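Local coordinates for protein 336aa long hypothetical dTDP-glucose 4,6-dehydratase (Pyrococcus horikoshii, PDB 2HUN) that binds NAD in a Rossmann-type domain and probably acts as a dTDP-glucose 4,6-dehydratase, a nucleotide-sugar lyase, at residues A[104-107]-A[108-112]; A[159-162]-A[163-167]; A[246-249]-A[250-254]. One frame throughout, in Å; residues are numbered along the deposited sequence.

Interaction 1 of 3, residues A[104-107]-A[108-112]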
ATOM      1  N   ILE A 104      -2.699  -1.282  10.513  1.00 22.61           N
ATOM      2  CA  ILE A 104      -2.725  -2.358  11.504  1.00 23.79           C
ATOM      3  C   ILE A 104      -4.137  -2.923  11.649  1.00 23.59           C
ATOM      4  O   ILE A 104      -4.327  -4.131  11.741  1.00 26.14           O
ATOM      5  CB  ILE A 104      -2.231  -1.876  12.893  1.00 24.81           C
ATOM      6  CG1 ILE A 104      -0.827  -1.284  12.775  1.00 26.50           C
ATOM      7  CG2 ILE A 104      -2.215  -3.044  13.879  1.00 25.90           C
ATOM      8  CD1 ILE A 104       0.197  -2.225  12.197  1.00 29.88           C
ATOM      9  N   GLY A 105      -5.127  -2.043  11.657  1.00 23.91           N
ATOM     10  CA  GLY A 105      -6.499  -2.488  11.787  1.00 24.19           C
ATOM     11  C   GLY A 105      -6.918  -3.425  10.668  1.00 25.61           C
ATOM     12  O   GLY A 105      -7.562  -4.447  10.916  1.00 24.72           O
ATOM     13  N   THR A 106      -6.561  -3.088   9.431  1.00 22.60           N
ATOM     14  CA  THR A 106      -6.939  -3.939   8.314  1.00 23.61           C
ATOM     15  C   THR A 106      -6.168  -5.258   8.371  1.00 23.59           C
ATOM     16  O   THR A 106      -6.722  -6.322   8.103  1.00 25.09           O
ATOM     17  CB  THR A 106      -6.699  -3.227   6.977  1.00 21.89           C
ATOM     18  OG1 THR A 106      -7.488  -2.030   6.941  1.00 20.59           O
ATOM     19  CG2 THR A 106      -7.096  -4.128   5.811  1.00 19.90           C
ATOM     20  N   TYR A 107      -4.894  -5.174   8.731  1.00 25.68           N
ATOM     21  CA  TYR A 107      -4.034  -6.349   8.878  1.00 27.87           C
ATOM     22  C   TYR A 107      -4.662  -7.323   9.878  1.00 28.32           C
ATOM     23  O   TYR A 107      -4.770  -8.522   9.614  1.00 29.28           O
ATOM     24  CB  TYR A 107      -2.658  -5.921   9.398  1.00 27.23           C
ATOM     25  CG  TYR A 107      -1.794  -7.054   9.927  1.00 27.91           C
ATOM     26  CD1 TYR A 107      -1.110  -7.909   9.058  1.00 27.56           C
ATOM     27  CD2 TYR A 107      -1.663  -7.268  11.301  1.00 28.08           C
ATOM     28  CE1 TYR A 107      -0.314  -8.950   9.546  1.00 27.58           C
ATOM     29  CE2 TYR A 107      -0.870  -8.307  11.800  1.00 28.39           C
ATOM     30  CZ  TYR A 107      -0.198  -9.142  10.918  1.00 29.21           C
ATOM     31  OH  TYR A 107       0.598 -10.159  11.403  1.00 30.42           O
ATOM     32  N   THR A 108      -5.066  -6.793  11.029  1.00 28.22           N
ATOM     33  CA  THR A 108      -5.670  -7.597  12.088  1.00 27.09           C
ATOM     34  C   THR A 108      -6.947  -8.290  11.619  1.00 27.55           C
ATOM     35  O   THR A 108      -7.189  -9.452  11.942  1.00 27.30           O
ATOM     36  CB  THR A 108      -5.998  -6.731  13.322  1.00 26.80           C
ATOM     37  OG1 THR A 108      -4.831  -5.996  13.714  1.00 25.27           O
ATOM     38  CG2 THR A 108      -6.443  -7.613  14.487  1.00 28.16           C
ATOM     39  N   LEU A 109      -7.763  -7.568  10.861  1.00 27.78           N
ATOM     40  CA  LEU A 109      -8.999  -8.123  10.340  1.00 28.48           C
ATOM     41  C   LEU A 109      -8.663  -9.252   9.364  1.00 26.93           C
ATOM     42  O   LEU A 109      -9.288 -10.313   9.396  1.00 27.77           O
ATOM     43  CB  LEU A 109      -9.803  -7.033   9.625  1.00 30.83           C
ATOM     44  CG  LEU A 109     -11.286  -7.325   9.403  1.00 33.16           C
ATOM     45  CD1 LEU A 109     -11.984  -7.394  10.757  1.00 33.74           C
ATOM     46  CD2 LEU A 109     -11.909  -6.234   8.539  1.00 35.30           C
ATOM     47  N   LEU A 110      -7.675  -9.021   8.501  1.00 25.73           N
ATOM     48  CA  LEU A 110      -7.262 -10.029   7.525  1.00 24.66           C
ATOM     49  C   LEU A 110      -6.745 -11.277   8.243  1.00 24.49           C
ATOM     50  O   LEU A 110      -7.059 -12.401   7.861  1.00 24.75           O
ATOM     51  CB  LEU A 110      -6.180  -9.461   6.590  1.00 21.88           C
ATOM     52  CG  LEU A 110      -6.679  -8.450   5.545  1.00 23.19           C
ATOM     53  CD1 LEU A 110      -5.509  -7.771   4.838  1.00 20.20           C
ATOM     54  CD2 LEU A 110      -7.574  -9.172   4.545  1.00 20.80           C
ATOM     55  N   GLU A 111      -5.952 -11.079   9.287  1.00 23.94           N
ATOM     56  CA  GLU A 111      -5.425 -12.214  10.032  1.00 24.74           C
ATOM     57  C   GLU A 111      -6.543 -13.006  10.689  1.00 24.64           C
ATOM     58  O   GLU A 111      -6.554 -14.234  10.626  1.00 26.67           O
ATOM     59  CB  GLU A 111      -4.421 -11.746  11.087  1.00 24.71           C
ATOM     60  CG  GLU A 111      -3.009 -11.515  10.544  1.00 25.78           C
ATOM     61  CD  GLU A 111      -2.372 -12.791  10.003  1.00 25.83           C
ATOM     62  OE1 GLU A 111      -2.592 -13.133   8.822  1.00 24.32           O
ATOM     63  OE2 GLU A 111      -1.656 -13.462  10.771  1.00 25.66           O
ATOM     64  N   SER A 112      -7.495 -12.314  11.310  1.00 24.57           N
ATOM     65  CA  SER A 112      -8.601 -13.001  11.963  1.00 25.50           C
ATOM     66  C   SER A 112      -9.393 -13.789  10.927  1.00 25.81           C
ATOM     67  O   SER A 112      -9.851 -14.902  11.193  1.00 25.03           O
ATOM     68  CB  SER A 112      -9.516 -11.998  12.677  1.00 27.43           C
ATOM     69  OG  SER A 112     -10.261 -11.226  11.753  1.00 31.79           O
TER
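Y107 and E111 meet one turn apart through a CH-pi contact: the CG methylene of E111 sits over one face of the phenol ring, 4.0 Å from the Y107 ring centroid and 22° off the ring normal, displaced toward the rim near CZ. The first torsion of E111, with CG anti to the carbonyl carbon, puts the methylene there; the bend at chi2 (-63°) then turns the carboxylate nearly flat with the ring, the two planes 19° apart. Both oxygens go to outside partners, OE1 to the indole N-H of W165 and OE2 to a salt bridge with R114. One turn earlier, T108 closes back on the carbonyl of I104. OG1, placed beside its own backbone N and anti to the carbonyl carbon, gives its proton to I104 O at 2.8 Å from above the carbonyl plane, while T108 N donates to the same I104 O at 2.9 Å. One oxygen thus takes two bonds. Both contacts ride on the i to i+4 ladder of helix 96-116, a helix flanking the parallel sheet of the Rossmann fold; its G105 lies close to the NAD-binding residues D62 and V63. Were Y107 replaced by an alanine, the E111 methylene would probably lose the aromatic face beneath it, and a gap is likely to open toward L99 of the second subunit. On the sheet-facing side T106 and L110 run side by side, CG2 of T106 4.1 Å from CD1 of L110. The hydroxyl of T106 is engaged by N102 O and H81, and I104 packs against I104 of the second subunit.

Interaction 2 of 3, residues A[159-162]-A[163-167]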
ATOM      1  N   ASP A 159      -5.010  -1.429   1.260  1.00 17.54           N
ATOM      2  CA  ASP A 159      -5.500  -2.088   0.043  1.00 18.01           C
ATOM      3  C   ASP A 159      -4.513  -3.185  -0.382  1.00 17.74           C
ATOM      4  O   ASP A 159      -4.911  -4.302  -0.721  1.00 19.95           O
ATOM      5  CB  ASP A 159      -5.638  -1.087  -1.116  1.00 18.80           C
ATOM      6  CG  ASP A 159      -6.822  -0.154  -0.958  1.00 20.14           C
ATOM      7  OD1 ASP A 159      -7.490  -0.214   0.090  1.00 23.33           O
ATOM      8  OD2 ASP A 159      -7.085   0.644  -1.889  1.00 22.02           O
ATOM      9  N   MET A 160      -3.225  -2.859  -0.373  1.00 18.48           N
ATOM     10  CA  MET A 160      -2.198  -3.810  -0.779  1.00 19.00           C
ATOM     11  C   MET A 160      -2.209  -5.083   0.072  1.00 22.10           C
ATOM     12  O   MET A 160      -2.050  -6.192  -0.461  1.00 21.65           O
ATOM     13  CB  MET A 160      -0.804  -3.153  -0.737  1.00 18.91           C
ATOM     14  CG  MET A 160      -0.618  -1.997  -1.718  1.00 20.72           C
ATOM     15  SD  MET A 160      -1.097  -2.406  -3.426  1.00 23.16           S
ATOM     16  CE  MET A 160      -2.757  -1.855  -3.481  1.00 22.13           C
ATOM     17  N   LEU A 161      -2.392  -4.934   1.386  1.00 22.08           N
ATOM     18  CA  LEU A 161      -2.422  -6.101   2.267  1.00 23.51           C
ATOM     19  C   LEU A 161      -3.607  -6.982   1.895  1.00 23.83           C
ATOM     20  O   LEU A 161      -3.483  -8.202   1.822  1.00 23.45           O
ATOM     21  CB  LEU A 161      -2.535  -5.686   3.740  1.00 21.10           C
ATOM     22  CG  LEU A 161      -1.410  -4.808   4.296  1.00 20.82           C
ATOM     23  CD1 LEU A 161      -1.647  -4.557   5.782  1.00 23.39           C
ATOM     24  CD2 LEU A 161      -0.072  -5.482   4.076  1.00 21.08           C
ATOM     25  N   VAL A 162      -4.756  -6.363   1.645  1.00 24.19           N
ATOM     26  CA  VAL A 162      -5.936  -7.130   1.272  1.00 24.41           C
ATOM     27  C   VAL A 162      -5.701  -7.939  -0.002  1.00 23.95           C
ATOM     28  O   VAL A 162      -6.076  -9.105  -0.072  1.00 23.80           O
ATOM     29  CB  VAL A 162      -7.166  -6.220   1.076  1.00 24.46           C
ATOM     30  CG1 VAL A 162      -8.329  -7.026   0.527  1.00 24.50           C
ATOM     31  CG2 VAL A 162      -7.557  -5.602   2.405  1.00 24.28           C
ATOM     32  N   LEU A 163      -5.084  -7.326  -1.006  1.00 24.31           N
ATOM     33  CA  LEU A 163      -4.812  -8.022  -2.260  1.00 23.32           C
ATOM     34  C   LEU A 163      -3.892  -9.218  -2.008  1.00 22.70           C
ATOM     35  O   LEU A 163      -4.131 -10.316  -2.506  1.00 22.37           O
ATOM     36  CB  LEU A 163      -4.166  -7.065  -3.264  1.00 21.23           C
ATOM     37  CG  LEU A 163      -5.055  -5.927  -3.797  1.00 21.18           C
ATOM     38  CD1 LEU A 163      -4.245  -4.998  -4.694  1.00 17.37           C
ATOM     39  CD2 LEU A 163      -6.223  -6.512  -4.561  1.00 21.05           C
ATOM     40  N   GLY A 164      -2.854  -8.998  -1.209  1.00 22.03           N
ATOM     41  CA  GLY A 164      -1.899 -10.049  -0.906  1.00 23.91           C
ATOM     42  C   GLY A 164      -2.453 -11.206  -0.100  1.00 24.12           C
ATOM     43  O   GLY A 164      -2.251 -12.369  -0.455  1.00 23.71           O
ATOM     44  N   TRP A 165      -3.139 -10.892   0.992  1.00 23.78           N
ATOM     45  CA  TRP A 165      -3.724 -11.917   1.856  1.00 23.64           C
ATOM     46  C   TRP A 165      -4.778 -12.738   1.114  1.00 23.62           C
ATOM     47  O   TRP A 165      -4.874 -13.951   1.292  1.00 24.02           O
ATOM     48  CB  TRP A 165      -4.346 -11.266   3.094  1.00 20.41           C
ATOM     49  CG  TRP A 165      -3.485 -11.344   4.337  1.00 20.71           C
ATOM     50  CD1 TRP A 165      -3.759 -12.047   5.474  1.00 21.02           C
ATOM     51  CD2 TRP A 165      -2.241 -10.670   4.574  1.00 20.08           C
ATOM     52  NE1 TRP A 165      -2.771 -11.851   6.407  1.00 21.17           N
ATOM     53  CE2 TRP A 165      -1.825 -11.009   5.883  1.00 21.12           C
ATOM     54  CE3 TRP A 165      -1.438  -9.809   3.811  1.00 19.43           C
ATOM     55  CZ2 TRP A 165      -0.643 -10.518   6.448  1.00 19.03           C
ATOM     56  CZ3 TRP A 165      -0.261  -9.321   4.372  1.00 18.89           C
ATOM     57  CH2 TRP A 165       0.124  -9.678   5.681  1.00 19.64           C
ATOM     58  N   THR A 166      -5.560 -12.073   0.272  1.00 23.44           N
ATOM     59  CA  THR A 166      -6.601 -12.740  -0.493  1.00 22.84           C
ATOM     60  C   THR A 166      -6.031 -13.870  -1.356  1.00 24.69           C
ATOM     61  O   THR A 166      -6.594 -14.966  -1.405  1.00 22.64           O
ATOM     62  CB  THR A 166      -7.346 -11.730  -1.395  1.00 22.94           C
ATOM     63  OG1 THR A 166      -8.063 -10.798  -0.574  1.00 21.88           O
ATOM     64  CG2 THR A 166      -8.327 -12.445  -2.317  1.00 23.61           C
ATOM     65  N   ARG A 167      -4.919 -13.598  -2.032  1.00 25.09           N
ATOM     66  CA  ARG A 167      -4.276 -14.586  -2.893  1.00 27.41           C
ATOM     67  C   ARG A 167      -3.486 -15.609  -2.087  1.00 28.26           C
ATOM     68  O   ARG A 167      -3.466 -16.792  -2.417  1.00 28.64           O
ATOM     69  CB  ARG A 167      -3.363 -13.881  -3.903  1.00 28.11           C
ATOM     70  CG  ARG A 167      -4.144 -13.127  -4.977  1.00 33.24           C
ATOM     71  CD  ARG A 167      -3.311 -12.069  -5.694  1.00 35.59           C
ATOM     72  NE  ARG A 167      -4.100 -11.410  -6.730  1.00 37.33           N
ATOM     73  CZ  ARG A 167      -4.377 -11.948  -7.913  1.00 40.37           C
ATOM     74  NH1 ARG A 167      -3.918 -13.155  -8.217  1.00 41.36           N
ATOM     75  NH2 ARG A 167      -5.125 -11.286  -8.789  1.00 42.72           N
TER
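Helix 150-168, which carries the NAD-binding residues Y151 and K155 in its first turns, continues through this contact as a regular alpha-helix whose side chains pair three or four residues apart. The polar link runs from T166, hydroxyl and backbone N-H alike, to the main-chain carbonyl of V162. T166 OG1 donates to V162 O at 2.7 Å, and T166 N reaches the same V162 O at 3.0 Å, the two donors arriving from opposite faces of the carbonyl plane. The hydroxyl gets there because it stands anti to the carbonyl carbon of its own residue (chi1 -66°), turned back along the helix; V162 CG1 lies 3.9 Å from T166 OG1.

On another side, L161 and W165 lie alongside each other and point the same way. CD2 of L161 touches CZ3 of the W165 indole at 3.9 Å, and CE3 of W165 lies obliquely 3.3 Å from L161 O, an oxygen that accepts a nearly straight hydrogen bond from W165 N at 2.8 Å (N-H...O 175°). M160 and L163 are the third pair: the thioether chain is bent at chi2 and chi3, which carries the methyl CE of M160 back to L163 CD1 at 3.7 Å.

V162 faces inward to F122 and H124 of strand 121-127, and both M160 and L163 pack on L145 of the second subunit. D159 is held by R177 and S126.

Among the touching residues, D159 to T166, the polar side-chain groups thus have partners: the T166 hydroxyl spends its proton on its own helix, the W165 N-H finds an acceptor on helix 96-116, and the D159 carboxylate is bound on neighbouring elements. Beside them the apolar side chains pack outward, V162 on strand 121-127, L161 on helix 96-116, M160 and L163 on the second subunit.

Interaction 3 of 3, residues A[246-249]-A[250-254]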
ATOM      1  N   GLU A 246     -20.564  12.779 -11.396  1.00 29.43           N
ATOM      2  CA  GLU A 246     -21.160  14.084 -11.107  1.00 29.98           C
ATOM      3  C   GLU A 246     -20.051  14.961 -10.548  1.00 29.79           C
ATOM      4  O   GLU A 246     -20.031  15.268  -9.351  1.00 27.49           O
ATOM      5  CB  GLU A 246     -22.273  13.958 -10.051  1.00 31.97           C
ATOM      6  CG  GLU A 246     -23.484  13.096 -10.426  1.00 33.36           C
ATOM      7  CD  GLU A 246     -24.335  13.707 -11.524  1.00 34.86           C
ATOM      8  OE1 GLU A 246     -24.117  14.889 -11.857  1.00 34.21           O
ATOM      9  OE2 GLU A 246     -25.232  13.008 -12.049  1.00 37.24           O
ATOM     10  N   GLU A 247     -19.116  15.344 -11.410  1.00 29.42           N
ATOM     11  CA  GLU A 247     -17.996  16.171 -10.978  1.00 31.31           C
ATOM     12  C   GLU A 247     -18.388  17.630 -11.007  1.00 32.73           C
ATOM     13  O   GLU A 247     -18.758  18.168 -12.051  1.00 32.64           O
ATOM     14  CB  GLU A 247     -16.782  15.902 -11.866  1.00 32.01           C
ATOM     15  CG  GLU A 247     -16.360  14.445 -11.795  1.00 35.72           C
ATOM     16  CD  GLU A 247     -15.151  14.115 -12.641  1.00 36.68           C
ATOM     17  OE1 GLU A 247     -14.702  14.980 -13.421  1.00 39.71           O
ATOM     18  OE2 GLU A 247     -14.655  12.978 -12.525  1.00 36.26           O
ATOM     19  N   LYS A 248     -18.315  18.263  -9.844  1.00 33.28           N
ATOM     20  CA  LYS A 248     -18.691  19.660  -9.717  1.00 35.80           C
ATOM     21  C   LYS A 248     -17.757  20.424  -8.793  1.00 37.08           C
ATOM     22  O   LYS A 248     -17.047  19.837  -7.975  1.00 36.60           O
ATOM     23  CB  LYS A 248     -20.117  19.763  -9.173  1.00 35.90           C
ATOM     24  CG  LYS A 248     -21.161  19.077 -10.036  1.00 37.71           C
ATOM     25  CD  LYS A 248     -22.526  19.103  -9.389  1.00 35.27           C
ATOM     26  CE  LYS A 248     -23.558  18.435 -10.279  1.00 36.46           C
ATOM     27  NZ  LYS A 248     -23.701  19.127 -11.588  1.00 37.69           N
ATOM     28  N   THR A 249     -17.762  21.744  -8.938  1.00 38.33           N
ATOM     29  CA  THR A 249     -16.947  22.611  -8.103  1.00 39.57           C
ATOM     30  C   THR A 249     -17.828  23.025  -6.939  1.00 38.88           C
ATOM     31  O   THR A 249     -19.050  22.880  -7.005  1.00 38.86           O
ATOM     32  CB  THR A 249     -16.517  23.859  -8.867  1.00 40.78           C
ATOM     33  OG1 THR A 249     -17.678  24.600  -9.265  1.00 42.54           O
ATOM     34  CG2 THR A 249     -15.742  23.462 -10.098  1.00 41.44           C
ATOM     35  N   ASN A 250     -17.222  23.532  -5.873  1.00 39.18           N
ATOM     36  CA  ASN A 250     -18.001  23.948  -4.717  1.00 39.78           C
ATOM     37  C   ASN A 250     -19.056  24.989  -5.077  1.00 39.72           C
ATOM     38  O   ASN A 250     -20.181  24.940  -4.576  1.00 39.52           O
ATOM     39  CB  ASN A 250     -17.080  24.476  -3.619  1.00 40.80           C
ATOM     40  CG  ASN A 250     -16.170  23.396  -3.062  1.00 42.06           C
ATOM     41  OD1 ASN A 250     -16.370  22.210  -3.321  1.00 43.38           O
ATOM     42  ND2 ASN A 250     -15.174  23.799  -2.286  1.00 41.71           N
ATOM     43  N   LEU A 251     -18.708  25.928  -5.950  1.00 39.74           N
ATOM     44  CA  LEU A 251     -19.670  26.946  -6.346  1.00 40.53           C
ATOM     45  C   LEU A 251     -20.872  26.282  -7.000  1.00 40.37           C
ATOM     46  O   LEU A 251     -22.012  26.658  -6.739  1.00 40.62           O
ATOM     47  CB  LEU A 251     -19.046  27.953  -7.318  1.00 41.69           C
ATOM     48  CG  LEU A 251     -20.021  29.004  -7.865  1.00 42.72           C
ATOM     49  CD1 LEU A 251     -20.730  29.714  -6.717  1.00 42.25           C
ATOM     50  CD2 LEU A 251     -19.268  30.003  -8.730  1.00 42.85           C
ATOM     51  N   GLU A 252     -20.612  25.293  -7.853  1.00 39.97           N
ATOM     52  CA  GLU A 252     -21.685  24.571  -8.533  1.00 39.64           C
ATOM     53  C   GLU A 252     -22.584  23.876  -7.525  1.00 37.90           C
ATOM     54  O   GLU A 252     -23.812  23.914  -7.639  1.00 36.75           O
ATOM     55  CB  GLU A 252     -21.112  23.521  -9.487  1.00 40.87           C
ATOM     56  CG  GLU A 252     -20.743  24.042 -10.863  1.00 43.99           C
ATOM     57  CD  GLU A 252     -20.161  22.952 -11.747  1.00 44.56           C
ATOM     58  OE1 GLU A 252     -19.105  22.391 -11.376  1.00 41.88           O
ATOM     59  OE2 GLU A 252     -20.763  22.657 -12.803  1.00 45.70           O
ATOM     60  N   VAL A 253     -21.960  23.226  -6.546  1.00 37.37           N
ATOM     61  CA  VAL A 253     -22.697  22.517  -5.508  1.00 35.40           C
ATOM     62  C   VAL A 253     -23.564  23.508  -4.743  1.00 35.38           C
ATOM     63  O   VAL A 253     -24.763  23.290  -4.571  1.00 34.68           O
ATOM     64  CB  VAL A 253     -21.731  21.800  -4.533  1.00 34.95           C
ATOM     65  CG1 VAL A 253     -22.507  21.186  -3.375  1.00 33.23           C
ATOM     66  CG2 VAL A 253     -20.959  20.714  -5.281  1.00 35.79           C
ATOM     67  N   VAL A 254     -22.957  24.606  -4.305  1.00 36.13           N
ATOM     68  CA  VAL A 254     -23.682  25.632  -3.563  1.00 36.89           C
ATOM     69  C   VAL A 254     -24.854  26.216  -4.353  1.00 36.19           C
ATOM     70  O   VAL A 254     -25.953  26.346  -3.822  1.00 37.03           O
ATOM     71  CB  VAL A 254     -22.733  26.764  -3.125  1.00 36.57           C
ATOM     72  CG1 VAL A 254     -23.534  27.944  -2.592  1.00 38.10           C
ATOM     73  CG2 VAL A 254     -21.789  26.245  -2.048  1.00 34.81           C
TER
HETATM   74  O   HOH W   1     -23.669  22.034 -12.532  1.00 59.50           O
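T249 and E252 form a capping box at the start of helix 250-260, where the short strand 247-248 turns into the helix. Its two halves are hydrogen bonds of unequal strength. T249 N donates to E252 OE1 at 2.9 Å with an N-H...O angle of 157°, meeting the oxygen on its anti side and 19° out of the carboxylate plane. In return E252 N points at T249 OG1, a weak bond of 3.3 Å. The hydroxyl itself gives a second weak bond to E252 OE1. T249 OG1 lies between the backbone N and the carbonyl carbon (chi1 61°), the rotamer that brings it over the first turn, while the E252 chain extends beyond CG to carry its carboxylate back to the N-cap residue. The i to i+4 bond from V253 N to T249 O, at 3.0 Å, opens the regular ladder of the helix.

A charged pair adds a water-mediated link. K248 and E252 cross at about a right angle, with K248 NZ 4.8 Å from E252 OE2, so the charged atoms do not meet directly. One water spans them, accepting from K248 NZ at 3.1 Å and donating to E252 OE2 at 3.0 Å.

Apolar contact is slight: K248 CB approaches V253 CG2 at 4.1 Å. V253 also packs on L191, I192 and F300, and a backbone bond between K248 and R215 ties the strand to its neighbour 215-219.

E252 thus uses one oxygen for the cap and the other for the water. Its negative charge at the N-terminal end of the helix would probably be favoured by the helix dipole, and the nearby lysine is likely to help keep it ionised.

Interactions 1 and 2 are buried and belong together. Their centres are 11 Å apart on neighbouring helices, 96-116 and 150-168, which a carboxylate-indole bond joins; Y107 CE1 also packs 3.5 Å from W165 CZ2, and L110 lies on the backbone of 161-162. Both reach the second subunit, and in each a threonine hydroxyl turns back onto a carbonyl four residues earlier. Interaction 3 is a surface contact on the opposite side of the chain's centre, about 35 Å from interaction 2 between centres. It touches no other subunit, and instead of mid-helix packing it relies on a capping box with a carboxylate acceptor and a water bridging that carboxylate to a lysine.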